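Local coordinates for spike protein S1 (Bat coronavirus HKU9, PDB 5GYQ), which probably attaches the virion to the host cell through its S1 C-terminal domain, the putative receptor-binding domain of the trimeric spike, at residues A111-A116 against S146-L151; V68-E73 against L107-P112; N77-R82 against G100-F105. One frame throughout, in Å; residues are numbered along the deposited sequence.

Interaction 1 of 3, residues A111-A116 against S146-L151; sequences APYAVA and SYVYGL. With NAG (2-acetamido-2-deoxy-beta-D-glucopyranose), chain B.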
ATOM      1  N   ALA A 111      13.761   0.677 -12.312  1.00 39.99           N
ATOM      2  CA  ALA A 111      12.930   1.115 -13.430  1.00 33.65           C
ATOM      3  C   ALA A 111      12.577   2.596 -13.308  1.00 30.13           C
ATOM      4  O   ALA A 111      12.945   3.234 -12.314  1.00 26.02           O
ATOM      5  CB  ALA A 111      11.664   0.259 -13.497  1.00 31.58           C
ATOM      6  N   PRO A 112      11.893   3.155 -14.327  1.00 27.66           N
ATOM      7  CA  PRO A 112      11.297   4.479 -14.146  1.00 26.59           C
ATOM      8  C   PRO A 112      10.496   4.566 -12.853  1.00 18.01           C
ATOM      9  O   PRO A 112       9.678   3.694 -12.559  1.00 19.74           O
ATOM     10  CB  PRO A 112      10.393   4.618 -15.371  1.00 23.66           C
ATOM     11  CG  PRO A 112      11.124   3.873 -16.431  1.00 31.88           C
ATOM     12  CD  PRO A 112      11.828   2.724 -15.739  1.00 32.52           C
ATOM     13  N   TYR A 113      10.758   5.616 -12.087  1.00 19.33           N
ATOM     14  CA  TYR A 113      10.160   5.798 -10.778  1.00 17.96           C
ATOM     15  C   TYR A 113       9.431   7.132 -10.782  1.00 17.36           C
ATOM     16  O   TYR A 113      10.049   8.187 -10.631  1.00 17.26           O
ATOM     17  CB  TYR A 113      11.246   5.740  -9.699  1.00 20.68           C
ATOM     18  CG  TYR A 113      10.771   5.770  -8.262  1.00 15.65           C
ATOM     19  CD1 TYR A 113       9.660   5.043  -7.852  1.00 17.47           C
ATOM     20  CD2 TYR A 113      11.468   6.497  -7.307  1.00 15.30           C
ATOM     21  CE1 TYR A 113       9.241   5.065  -6.527  1.00 14.41           C
ATOM     22  CE2 TYR A 113      11.062   6.520  -5.988  1.00 11.95           C
ATOM     23  CZ  TYR A 113       9.948   5.807  -5.602  1.00 11.41           C
ATOM     24  OH  TYR A 113       9.549   5.837  -4.286  1.00 12.52           O
ATOM     25  N   ALA A 114       8.118   7.086 -10.990  1.00 14.65           N
ATOM     26  CA  ALA A 114       7.338   8.302 -11.197  1.00 10.06           C
ATOM     27  C   ALA A 114       6.826   8.871  -9.881  1.00 15.69           C
ATOM     28  O   ALA A 114       5.838   8.391  -9.324  1.00 13.45           O
ATOM     29  CB  ALA A 114       6.179   8.032 -12.141  1.00 11.69           C
ATOM     30  N   VAL A 115       7.506   9.905  -9.396  1.00 12.05           N
ATOM     31  CA  VAL A 115       7.186  10.506  -8.110  1.00 11.41           C
ATOM     32  C   VAL A 115       6.928  11.999  -8.262  1.00 12.59           C
ATOM     33  O   VAL A 115       7.790  12.731  -8.737  1.00 12.17           O
ATOM     34  CB  VAL A 115       8.324  10.287  -7.094  1.00 15.37           C
ATOM     35  CG1 VAL A 115       7.988  10.936  -5.758  1.00 13.83           C
ATOM     36  CG2 VAL A 115       8.594   8.807  -6.916  1.00 11.56           C
ATOM     37  N   ALA A 116       5.740  12.447  -7.863  1.00 10.83           N
ATOM     38  CA  ALA A 116       5.413  13.869  -7.917  1.00 10.66           C
ATOM     39  C   ALA A 116       6.245  14.627  -6.895  1.00 15.13           C
ATOM     40  O   ALA A 116       6.485  14.132  -5.794  1.00 15.32           O
ATOM     41  CB  ALA A 116       3.929  14.088  -7.665  1.00  8.75           C
ATOM     42  N   SER A 146      15.083   4.102 -10.520  1.00 27.10           N
ATOM     43  CA  SER A 146      15.319   3.706  -9.141  1.00 27.53           C
ATOM     44  C   SER A 146      15.140   2.212  -8.968  1.00 27.55           C
ATOM     45  O   SER A 146      14.251   1.616  -9.577  1.00 29.77           O
ATOM     46  CB  SER A 146      14.380   4.447  -8.186  1.00 26.80           C
ATOM     47  OG  SER A 146      15.039   5.531  -7.556  1.00 30.18           O
ATOM     48  N   TYR A 147      15.998   1.614  -8.148  1.00 26.37           N
ATOM     49  CA  TYR A 147      15.746   0.272  -7.652  1.00 25.05           C
ATOM     50  C   TYR A 147      14.548   0.370  -6.723  1.00 25.14           C
ATOM     51  O   TYR A 147      14.478   1.263  -5.880  1.00 24.70           O
ATOM     52  CB  TYR A 147      16.962  -0.305  -6.932  1.00 21.68           C
ATOM     53  CG  TYR A 147      16.674  -1.609  -6.228  1.00 31.65           C
ATOM     54  CD1 TYR A 147      16.558  -2.794  -6.941  1.00 33.73           C
ATOM     55  CD2 TYR A 147      16.510  -1.654  -4.852  1.00 31.97           C
ATOM     56  CE1 TYR A 147      16.292  -3.989  -6.301  1.00 34.01           C
ATOM     57  CE2 TYR A 147      16.245  -2.842  -4.205  1.00 38.26           C
ATOM     58  CZ  TYR A 147      16.137  -4.006  -4.932  1.00 35.96           C
ATOM     59  OH  TYR A 147      15.871  -5.194  -4.291  1.00 49.54           O
ATOM     60  N   VAL A 148      13.608  -0.550  -6.871  1.00 27.21           N
ATOM     61  CA  VAL A 148      12.283  -0.338  -6.310  1.00 23.82           C
ATOM     62  C   VAL A 148      11.717  -1.566  -5.598  1.00 24.36           C
ATOM     63  O   VAL A 148      11.926  -2.706  -6.017  1.00 27.18           O
ATOM     64  CB  VAL A 148      11.317   0.130  -7.433  1.00 25.24           C
ATOM     65  CG1 VAL A 148       9.999  -0.615  -7.394  1.00 27.39           C
ATOM     66  CG2 VAL A 148      11.103   1.633  -7.348  1.00 20.66           C
ATOM     67  N   TYR A 149      11.020  -1.310  -4.496  1.00 24.97           N
ATOM     68  CA  TYR A 149      10.289  -2.335  -3.773  1.00 21.22           C
ATOM     69  C   TYR A 149       8.795  -2.193  -4.010  1.00 27.04           C
ATOM     70  O   TYR A 149       8.300  -1.100  -4.291  1.00 19.32           O
ATOM     71  CB  TYR A 149      10.575  -2.255  -2.273  1.00 22.99           C
ATOM     72  CG  TYR A 149      12.035  -2.380  -1.921  1.00 39.82           C
ATOM     73  CD1 TYR A 149      12.686  -3.603  -2.003  1.00 37.29           C
ATOM     74  CD2 TYR A 149      12.764  -1.274  -1.502  1.00 33.81           C
ATOM     75  CE1 TYR A 149      14.021  -3.722  -1.683  1.00 43.90           C
ATOM     76  CE2 TYR A 149      14.101  -1.385  -1.179  1.00 38.42           C
ATOM     77  CZ  TYR A 149      14.725  -2.612  -1.271  1.00 46.46           C
ATOM     78  OH  TYR A 149      16.056  -2.732  -0.949  1.00 56.50           O
ATOM     79  N   GLY A 150       8.082  -3.307  -3.898  1.00 16.85           N
ATOM     80  CA  GLY A 150       6.635  -3.273  -3.855  1.00 15.91           C
ATOM     81  C   GLY A 150       6.203  -2.864  -2.461  1.00 17.42           C
ATOM     82  O   GLY A 150       6.884  -3.162  -1.480  1.00 19.16           O
ATOM     83  N   LEU A 151       5.077  -2.169  -2.368  1.00 17.21           N
ATOM     84  CA  LEU A 151       4.554  -1.729  -1.084  1.00 11.78           C
ATOM     85  C   LEU A 151       3.052  -1.926  -1.008  1.00 16.15           C
ATOM     86  O   LEU A 151       2.293  -1.405  -1.842  1.00 17.43           O
ATOM     87  CB  LEU A 151       4.884  -0.257  -0.826  1.00 13.07           C
ATOM     88  CG  LEU A 151       4.315   0.290   0.490  1.00 13.93           C
ATOM     89  CD1 LEU A 151       5.008  -0.352   1.680  1.00 16.31           C
ATOM     90  CD2 LEU A 151       4.419   1.804   0.563  1.00 13.32           C
TER
HETATM   91  C1  NAG B   1      14.564   7.513  -4.571  1.00 14.48           C
HETATM   92  C2  NAG B   1      16.057   7.746  -4.543  1.00 25.09           C
HETATM   93  C3  NAG B   1      16.345   9.191  -4.165  1.00 27.48           C
HETATM   94  C4  NAG B   1      15.613  10.141  -5.110  1.00 19.22           C
HETATM   95  C5  NAG B   1      14.138   9.755  -5.272  1.00 18.36           C
HETATM   96  C6  NAG B   1      13.467  10.498  -6.404  1.00 19.28           C
HETATM   97  C7  NAG B   1      17.421   5.766  -4.064  1.00 26.32           C
HETATM   98  C8  NAG B   1      18.049   4.917  -3.001  1.00 23.01           C
HETATM   99  N2  NAG B   1      16.724   6.827  -3.635  1.00 24.07           N
HETATM  100  O3  NAG B   1      17.750   9.396  -4.234  1.00 24.26           O
HETATM  101  O4  NAG B   1      15.607  11.465  -4.581  1.00 27.74           O
HETATM  102  O5  NAG B   1      13.978   8.354  -5.549  1.00 18.06           O
HETATM  103  O6  NAG B   1      12.084  10.185  -6.487  1.00 20.38           O
HETATM  104  O7  NAG B   1      17.534   5.508  -5.259  1.00 21.89           O
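A chi1 of -174° swings CG of Y113 away from its own N to the side of the carbonyl carbon and carries the ring to S146 and V148 of strand 146-157, the neighbour of the strand 100-111 that its loop has just left. The segments meet at the end of the five-stranded antiparallel sheet that forms the core of this betacoronavirus S1 C-terminal domain. A111 and S146 make an antiparallel hydrogen-bonded pair: A111 N donates to S146 O at 2.9 Å, and S146 N returns a bond of the same length to A111 O. Beyond this pair residues 112-116 run on as loop and side chains take over. CB of S146 lies 3.7 Å from CD2 of Y113, while CG2 of V148 reaches CD1 of Y113, also at 3.7 Å; both come in obliquely from the same side of the ring plane. V115 holds CG2 beside its backbone N, which lays this methyl over the centre of the opposite face, 3.4 Å above the plane.

The far end of the Y113 ring is buried but not wanting for partners, since OH is hydrogen-bonded to H75 ND1 and to the backbone N of N72. S146 OG bonds in turn to ND2 of the glycosylated N72. Y113, V115 and S146 thus form part of the surface on which the first N-acetylglucosamine rests. The sugar meets the tyrosine at its edge, near the ring plane, where its ring oxygen O5 stands 3.5 Å from Y113 CE2.

Interaction 2 of 3, residues V68-E73 against L107-P112; sequences VMRINE and LNSTAP. With NAG (2-acetamido-2-deoxy-beta-D-glucopyranose), chain B.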
ATOM      1  N   VAL A  68      -1.623  -0.198  -2.826  1.00 11.07           N
ATOM      2  CA  VAL A  68      -0.475  -0.811  -3.478  1.00  9.73           C
ATOM      3  C   VAL A  68       0.243   0.170  -4.395  1.00 13.59           C
ATOM      4  O   VAL A  68      -0.391   0.914  -5.165  1.00 13.02           O
ATOM      5  CB  VAL A  68      -0.898  -2.053  -4.279  1.00  9.03           C
ATOM      6  CG1 VAL A  68       0.302  -2.691  -4.955  1.00 12.68           C
ATOM      7  CG2 VAL A  68      -1.581  -3.060  -3.360  1.00 13.08           C
ATOM      8  N   MET A  69       1.570   0.174  -4.290  1.00 12.52           N
ATOM      9  CA  MET A  69       2.406   1.025  -5.133  1.00 12.75           C
ATOM     10  C   MET A  69       3.845   0.540  -5.096  1.00 16.74           C
ATOM     11  O   MET A  69       4.149  -0.447  -4.438  1.00 17.64           O
ATOM     12  CB  MET A  69       2.332   2.480  -4.671  1.00 11.46           C
ATOM     13  CG  MET A  69       3.018   2.730  -3.332  1.00 16.67           C
ATOM     14  SD  MET A  69       2.100   3.875  -2.279  1.00 18.06           S
ATOM     15  CE  MET A  69       0.794   2.804  -1.682  1.00 10.60           C
ATOM     16  N   ARG A  70       4.731   1.235  -5.798  1.00 16.16           N
ATOM     17  CA  ARG A  70       6.154   0.949  -5.703  1.00 15.11           C
ATOM     18  C   ARG A  70       6.849   2.084  -4.963  1.00 17.63           C
ATOM     19  O   ARG A  70       6.333   3.201  -4.904  1.00 16.28           O
ATOM     20  CB  ARG A  70       6.766   0.740  -7.090  1.00 17.23           C
ATOM     21  CG  ARG A  70       6.644   1.917  -8.041  1.00 20.62           C
ATOM     22  CD  ARG A  70       7.196   1.547  -9.410  1.00 24.59           C
ATOM     23  NE  ARG A  70       6.539   0.356  -9.943  1.00 31.03           N
ATOM     24  CZ  ARG A  70       7.151  -0.592 -10.646  1.00 38.89           C
ATOM     25  NH1 ARG A  70       8.447  -0.497 -10.909  1.00 34.78           N
ATOM     26  NH2 ARG A  70       6.465  -1.642 -11.084  1.00 29.63           N
ATOM     27  N   ILE A  71       8.018   1.800  -4.398  1.00 15.15           N
ATOM     28  CA  ILE A  71       8.684   2.757  -3.518  1.00 13.98           C
ATOM     29  C   ILE A  71      10.170   2.421  -3.410  1.00 17.13           C
ATOM     30  O   ILE A  71      10.530   1.251  -3.328  1.00 19.39           O
ATOM     31  CB  ILE A  71       8.010   2.758  -2.113  1.00 14.48           C
ATOM     32  CG1 ILE A  71       8.544   3.879  -1.223  1.00 10.62           C
ATOM     33  CG2 ILE A  71       8.155   1.399  -1.430  1.00 13.07           C
ATOM     34  CD1 ILE A  71       7.778   4.012   0.093  1.00 14.30           C
ATOM     35  N   ASN A  72      11.048   3.423  -3.430  1.00 12.93           N
ATOM     36  CA  ASN A  72      12.467   3.101  -3.312  1.00 17.04           C
ATOM     37  C   ASN A  72      12.937   3.244  -1.866  1.00 14.27           C
ATOM     38  O   ASN A  72      12.169   3.673  -1.001  1.00 16.45           O
ATOM     39  CB  ASN A  72      13.318   3.932  -4.298  1.00 15.18           C
ATOM     40  CG  ASN A  72      13.524   5.393  -3.887  1.00 17.60           C
ATOM     41  OD1 ASN A  72      13.077   5.856  -2.838  1.00 16.76           O
ATOM     42  ND2 ASN A  72      14.235   6.125  -4.750  1.00 15.97           N
ATOM     43  N   GLU A  73      14.187   2.863  -1.609  1.00 19.99           N
ATOM     44  CA  GLU A  73      14.694   2.720  -0.243  1.00 21.06           C
ATOM     45  C   GLU A  73      14.620   4.002   0.591  1.00 16.26           C
ATOM     46  O   GLU A  73      14.230   3.958   1.756  1.00 20.07           O
ATOM     47  CB  GLU A  73      16.137   2.214  -0.272  1.00 22.75           C
ATOM     48  CG  GLU A  73      16.749   1.995   1.111  1.00 25.84           C
ATOM     49  CD  GLU A  73      16.235   0.741   1.810  1.00 36.91           C
ATOM     50  OE1 GLU A  73      16.482   0.593   3.026  1.00 38.26           O
ATOM     51  OE2 GLU A  73      15.593  -0.102   1.152  1.00 41.79           O
ATOM     52  N   LEU A 107      10.944  -6.675  -5.605  1.00 35.52           N
ATOM     53  CA  LEU A 107      10.506  -6.714  -6.996  1.00 36.75           C
ATOM     54  C   LEU A 107      11.678  -7.035  -7.911  1.00 38.27           C
ATOM     55  O   LEU A 107      11.485  -7.435  -9.061  1.00 41.55           O
ATOM     56  CB  LEU A 107       9.881  -5.379  -7.411  1.00 27.79           C
ATOM     57  CG  LEU A 107       8.447  -5.088  -6.982  1.00 31.01           C
ATOM     58  CD1 LEU A 107       8.054  -3.686  -7.405  1.00 25.61           C
ATOM     59  CD2 LEU A 107       7.499  -6.112  -7.582  1.00 28.15           C
ATOM     60  N   ASN A 108      12.888  -6.846  -7.386  1.00 40.35           N
ATOM     61  CA  ASN A 108      14.121  -7.046  -8.142  1.00 48.48           C
ATOM     62  C   ASN A 108      14.113  -6.244  -9.437  1.00 43.88           C
ATOM     63  O   ASN A 108      14.463  -6.754 -10.500  1.00 44.61           O
ATOM     64  CB  ASN A 108      14.335  -8.531  -8.444  1.00 43.30           C
ATOM     65  CG  ASN A 108      14.057  -9.413  -7.245  1.00 46.72           C
ATOM     66  OD1 ASN A 108      13.344 -10.411  -7.348  1.00 54.42           O
ATOM     67  ND2 ASN A 108      14.614  -9.045  -6.096  1.00 41.45           N
ATOM     68  N   SER A 109      13.706  -4.984  -9.337  1.00 48.18           N
ATOM     69  CA  SER A 109      13.536  -4.149 -10.515  1.00 38.44           C
ATOM     70  C   SER A 109      14.011  -2.720 -10.285  1.00 43.45           C
ATOM     71  O   SER A 109      13.573  -2.053  -9.347  1.00 38.03           O
ATOM     72  CB  SER A 109      12.067  -4.142 -10.945  1.00 43.29           C
ATOM     73  OG  SER A 109      11.842  -3.219 -11.998  1.00 45.89           O
ATOM     74  N   THR A 110      14.922  -2.263 -11.139  1.00 37.98           N
ATOM     75  CA  THR A 110      15.274  -0.849 -11.194  1.00 47.25           C
ATOM     76  C   THR A 110      14.676  -0.272 -12.471  1.00 47.96           C
ATOM     77  O   THR A 110      15.032  -0.680 -13.576  1.00 43.97           O
ATOM     78  CB  THR A 110      16.797  -0.615 -11.162  1.00 43.28           C
ATOM     79  OG1 THR A 110      17.278  -0.390 -12.491  1.00 60.57           O
ATOM     80  CG2 THR A 110      17.515  -1.803 -10.544  1.00 40.10           C
ATOM     81  N   ALA A 111      13.761   0.677 -12.312  1.00 39.99           N
ATOM     82  CA  ALA A 111      12.930   1.115 -13.430  1.00 33.65           C
ATOM     83  C   ALA A 111      12.577   2.596 -13.308  1.00 30.13           C
ATOM     84  O   ALA A 111      12.945   3.234 -12.314  1.00 26.02           O
ATOM     85  CB  ALA A 111      11.664   0.259 -13.497  1.00 31.58           C
ATOM     86  N   PRO A 112      11.893   3.155 -14.327  1.00 27.66           N
ATOM     87  CA  PRO A 112      11.297   4.479 -14.146  1.00 26.59           C
ATOM     88  C   PRO A 112      10.496   4.566 -12.853  1.00 18.01           C
ATOM     89  O   PRO A 112       9.678   3.694 -12.559  1.00 19.74           O
ATOM     90  CB  PRO A 112      10.393   4.618 -15.371  1.00 23.66           C
ATOM     91  CG  PRO A 112      11.124   3.873 -16.431  1.00 31.88           C
ATOM     92  CD  PRO A 112      11.828   2.724 -15.739  1.00 32.52           C
TER
HETATM   93  C1  NAG B   1      14.564   7.513  -4.571  1.00 14.48           C
HETATM   94  C2  NAG B   1      16.057   7.746  -4.543  1.00 25.09           C
HETATM   95  C3  NAG B   1      16.345   9.191  -4.165  1.00 27.48           C
HETATM   96  C4  NAG B   1      15.613  10.141  -5.110  1.00 19.22           C
HETATM   97  C5  NAG B   1      14.138   9.755  -5.272  1.00 18.36           C
HETATM   98  C6  NAG B   1      13.467  10.498  -6.404  1.00 19.28           C
HETATM   99  C7  NAG B   1      17.421   5.766  -4.064  1.00 26.32           C
HETATM  100  C8  NAG B   1      18.049   4.917  -3.001  1.00 23.01           C
HETATM  101  N2  NAG B   1      16.724   6.827  -3.635  1.00 24.07           N
HETATM  102  O3  NAG B   1      17.750   9.396  -4.234  1.00 24.26           O
HETATM  103  O4  NAG B   1      15.607  11.465  -4.581  1.00 27.74           O
HETATM  104  O5  NAG B   1      13.978   8.354  -5.549  1.00 18.06           O
HETATM  105  O6  NAG B   1      12.084  10.185  -6.487  1.00 20.38           O
HETATM  106  O7  NAG B   1      17.534   5.508  -5.259  1.00 21.89           O
HETATM  107  O   HOH W   1      10.313   1.827 -10.732  1.00 32.84           O
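Over one face of the R70 guanidinium lies a methyl of L107, CD1, 4.5 Å from NH2, whereas S109 OG and a water stand at its edge, near its plane. The CB of A111 approaches obliquely, 4.2 Å from NH1. No direct hydrogen bond joins the two segments; the polar link is the water, which accepts from R70 NH1 at 3.0 Å and donates to P112 O at 2.7 Å. With CG between the backbone N and the carbonyl carbon (chi1 60°) and a bend at chi3, the R70 guanidinium is brought to strand 107-111. NE donates to P16 O and NH2 forms a salt bridge with D15 OD1, so three groups of the guanidinium are held and its rotation is probably fixed.

At the end of the same segment N72 carries the N-linked sugar on ND2, while its OD1 caps the N-terminus of helix 73-81 by accepting from H75 N. The two strands are not neighbours: the local axes of 68-71 and 107-111 pass 10.2 Å apart at 68°. Strand 146-157 runs between them in the antiparallel sheet, with V148 touching both R70 and L107.

Interaction 3 of 3, residues N77-R82 against G100-F105; sequences NNLFNR and GCLHAF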
ATOM      1  N   ASN A  77      12.306   4.274   3.915  1.00 13.92           N
ATOM      2  CA  ASN A  77      12.866   4.574   5.224  1.00 20.23           C
ATOM      3  C   ASN A  77      12.211   5.806   5.833  1.00 16.98           C
ATOM      4  O   ASN A  77      11.882   5.819   7.020  1.00 16.47           O
ATOM      5  CB  ASN A  77      14.379   4.765   5.131  1.00 20.79           C
ATOM      6  CG  ASN A  77      15.110   3.469   4.848  1.00 34.59           C
ATOM      7  OD1 ASN A  77      14.649   2.390   5.227  1.00 33.40           O
ATOM      8  ND2 ASN A  77      16.252   3.564   4.179  1.00 30.54           N
ATOM      9  N   ASN A  78      12.009   6.838   5.019  1.00 15.60           N
ATOM     10  CA  ASN A  78      11.289   8.015   5.498  1.00 13.99           C
ATOM     11  C   ASN A  78       9.847   7.685   5.884  1.00 16.35           C
ATOM     12  O   ASN A  78       9.300   8.259   6.826  1.00 16.91           O
ATOM     13  CB  ASN A  78      11.309   9.119   4.444  1.00 14.06           C
ATOM     14  CG  ASN A  78      12.679   9.732   4.279  1.00 17.42           C
ATOM     15  OD1 ASN A  78      13.497   9.697   5.198  1.00 19.68           O
ATOM     16  ND2 ASN A  78      12.941  10.295   3.103  1.00 19.80           N
ATOM     17  N   LEU A  79       9.235   6.757   5.153  1.00 14.68           N
ATOM     18  CA  LEU A  79       7.866   6.336   5.436  1.00 19.68           C
ATOM     19  C   LEU A  79       7.793   5.652   6.794  1.00 22.32           C
ATOM     20  O   LEU A  79       6.907   5.944   7.602  1.00 22.16           O
ATOM     21  CB  LEU A  79       7.349   5.398   4.341  1.00 12.90           C
ATOM     22  CG  LEU A  79       5.902   4.921   4.476  1.00 23.79           C
ATOM     23  CD1 LEU A  79       4.940   6.092   4.398  1.00 17.71           C
ATOM     24  CD2 LEU A  79       5.574   3.888   3.411  1.00 20.35           C
ATOM     25  N   PHE A  80       8.735   4.746   7.039  1.00 19.62           N
ATOM     26  CA  PHE A  80       8.837   4.057   8.324  1.00 21.73           C
ATOM     27  C   PHE A  80       9.115   5.017   9.484  1.00 25.68           C
ATOM     28  O   PHE A  80       8.494   4.914  10.542  1.00 25.52           O
ATOM     29  CB  PHE A  80       9.935   2.989   8.272  1.00 23.90           C
ATOM     30  CG  PHE A  80       9.540   1.745   7.528  1.00 29.91           C
ATOM     31  CD1 PHE A  80       8.216   1.339   7.483  1.00 31.13           C
ATOM     32  CD2 PHE A  80      10.492   0.976   6.879  1.00 37.30           C
ATOM     33  CE1 PHE A  80       7.850   0.188   6.801  1.00 39.65           C
ATOM     34  CE2 PHE A  80      10.132  -0.175   6.196  1.00 36.45           C
ATOM     35  CZ  PHE A  80       8.807  -0.568   6.158  1.00 29.45           C
ATOM     36  N   ASN A  81      10.050   5.942   9.285  1.00 17.73           N
ATOM     37  CA  ASN A  81      10.458   6.843  10.359  1.00 17.27           C
ATOM     38  C   ASN A  81       9.584   8.087  10.460  1.00 21.67           C
ATOM     39  O   ASN A  81       9.801   8.931  11.327  1.00 19.86           O
ATOM     40  CB  ASN A  81      11.915   7.255  10.174  1.00 17.73           C
ATOM     41  CG  ASN A  81      12.858   6.076  10.246  1.00 27.63           C
ATOM     42  OD1 ASN A  81      12.643   5.143  11.022  1.00 29.93           O
ATOM     43  ND2 ASN A  81      13.903   6.103   9.432  1.00 27.81           N
ATOM     44  N   ARG A  82       8.600   8.186   9.570  1.00 15.47           N
ATOM     45  CA  ARG A  82       7.688   9.325   9.518  1.00 17.58           C
ATOM     46  C   ARG A  82       8.461  10.642   9.405  1.00 17.72           C
ATOM     47  O   ARG A  82       8.309  11.559  10.215  1.00 16.68           O
ATOM     48  CB  ARG A  82       6.759   9.302  10.731  1.00 16.38           C
ATOM     49  CG  ARG A  82       5.836   8.093  10.659  1.00 21.69           C
ATOM     50  CD  ARG A  82       4.948   7.896  11.867  1.00 31.14           C
ATOM     51  NE  ARG A  82       4.155   6.680  11.694  1.00 26.32           N
ATOM     52  CZ  ARG A  82       3.265   6.224  12.566  1.00 29.94           C
ATOM     53  NH1 ARG A  82       3.035   6.880  13.697  1.00 20.77           N
ATOM     54  NH2 ARG A  82       2.601   5.107  12.304  1.00 29.72           N
ATOM     55  N   GLY A 100      -2.635  -0.650  11.335  1.00 22.85           N
ATOM     56  CA  GLY A 100      -2.428  -1.572  10.234  1.00 20.99           C
ATOM     57  C   GLY A 100      -0.968  -1.873   9.968  1.00 22.75           C
ATOM     58  O   GLY A 100      -0.156  -1.820  10.879  1.00 23.68           O
ATOM     59  N   CYS A 101      -0.624  -2.188   8.721  1.00 22.30           N
ATOM     60  CA  CYS A 101       0.745  -2.606   8.414  1.00 20.42           C
ATOM     61  C   CYS A 101       1.307  -2.072   7.099  1.00 20.78           C
ATOM     62  O   CYS A 101       0.589  -1.894   6.118  1.00 21.08           O
ATOM     63  CB  CYS A 101       0.830  -4.135   8.400  1.00 26.53           C
ATOM     64  SG  CYS A 101       0.609  -4.890  10.024  1.00 57.37           S
ATOM     65  N   LEU A 102       2.612  -1.825   7.107  1.00 21.64           N
ATOM     66  CA  LEU A 102       3.373  -1.482   5.915  1.00 24.26           C
ATOM     67  C   LEU A 102       4.195  -2.689   5.498  1.00 28.38           C
ATOM     68  O   LEU A 102       5.089  -3.126   6.232  1.00 23.95           O
ATOM     69  CB  LEU A 102       4.291  -0.288   6.169  1.00 19.08           C
ATOM     70  CG  LEU A 102       3.657   0.983   6.725  1.00 28.31           C
ATOM     71  CD1 LEU A 102       4.730   2.029   6.979  1.00 24.57           C
ATOM     72  CD2 LEU A 102       2.605   1.513   5.769  1.00 25.53           C
ATOM     73  N   HIS A 103       3.888  -3.231   4.327  1.00 20.21           N
ATOM     74  CA  HIS A 103       4.585  -4.413   3.846  1.00 20.11           C
ATOM     75  C   HIS A 103       5.350  -4.127   2.560  1.00 19.76           C
ATOM     76  O   HIS A 103       4.768  -4.032   1.480  1.00 14.52           O
ATOM     77  CB  HIS A 103       3.600  -5.560   3.626  1.00 24.28           C
ATOM     78  CG  HIS A 103       4.258  -6.890   3.422  1.00 26.72           C
ATOM     79  ND1 HIS A 103       3.546  -8.058   3.280  1.00 32.50           N
ATOM     80  CD2 HIS A 103       5.567  -7.231   3.341  1.00 28.31           C
ATOM     81  CE1 HIS A 103       4.387  -9.067   3.118  1.00 37.19           C
ATOM     82  NE2 HIS A 103       5.617  -8.591   3.151  1.00 35.03           N
ATOM     83  N   ALA A 104       6.665  -3.995   2.691  1.00 15.08           N
ATOM     84  CA  ALA A 104       7.537  -3.811   1.544  1.00 18.33           C
ATOM     85  C   ALA A 104       8.159  -5.143   1.145  1.00 21.83           C
ATOM     86  O   ALA A 104       8.693  -5.871   1.987  1.00 23.73           O
ATOM     87  CB  ALA A 104       8.612  -2.790   1.850  1.00 19.61           C
ATOM     88  N   PHE A 105       8.080  -5.455  -0.144  1.00 24.15           N
ATOM     89  CA  PHE A 105       8.554  -6.734  -0.658  1.00 24.97           C
ATOM     90  C   PHE A 105       9.397  -6.543  -1.914  1.00 25.16           C
ATOM     91  O   PHE A 105       9.285  -5.525  -2.600  1.00 23.52           O
ATOM     92  CB  PHE A 105       7.372  -7.666  -0.944  1.00 28.17           C
ATOM     93  CG  PHE A 105       6.338  -7.078  -1.868  1.00 26.36           C
ATOM     94  CD1 PHE A 105       6.386  -7.325  -3.231  1.00 25.79           C
ATOM     95  CD2 PHE A 105       5.311  -6.290  -1.373  1.00 24.72           C
ATOM     96  CE1 PHE A 105       5.432  -6.790  -4.082  1.00 27.43           C
ATOM     97  CE2 PHE A 105       4.359  -5.754  -2.220  1.00 17.78           C
ATOM     98  CZ  PHE A 105       4.420  -6.006  -3.575  1.00 24.36           C
TER
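F80 and L102 lie alongside each other and run antiparallel, the leucine methyl CD1 coming to the edge of the phenyl ring near its plane. This is helix-on-sheet packing in the core of the S1 C-terminal domain: helix 73-81 lies against strand 100-111 of the five-stranded antiparallel sheet. CD1 of L102 is 3.6 Å from F80 CD1, and CB of L102 approaches the neighbouring ring atom CE1 of F80 just as closely, so the ring edge lies alongside the leucine from its base to its tip. F80 keeps CG anti to its carbonyl carbon (chi1 -76°); its CB does not aim at the strand, and it is the length of the ring that carries the edge across.

L79, one residue earlier on the helix, does point to the strand. Its branch point CG lies 4.0 Å from the same L102 methyl, the two leucines crossing at a slant. One methyl is therefore shared by two successive helical side chains, and the contact is wholly apolar, with no hydrogen bond between the segments. L79 also rests on L151 of strand 146-157 and I71 of strand 63-71, and F80 on Q45 and Q47 of strand 43-49. Next to L102, C101 is tied by a disulfide to C48 of strand 43-49. The L79 methyl CD2 comes to 4.1 Å from L102 CD1.

Overall arrangement
All three contacts involve one antiparallel sheet, in which strand 146-157 lies between 63-71 and 100-111; the helix of interaction 3 packs on it. Interactions 1 and 2 are centred about 4 Å apart and share A111 and P112. Backbone bonds probably join them, L151 N to M69 O at 2.8 Å and Y149 N to I71 O at 2.9 Å. Both touch the glycan: interaction 2 carries it on N72, and interaction 1 supplies Y113, V115 and S146 beside it. Interaction 3 lies farther along strand 100-111, its centre about 14 Å from that of interaction 2 and 15 Å from that of interaction 1; I71 CD1 meets L79 CD2 at 4.0 Å.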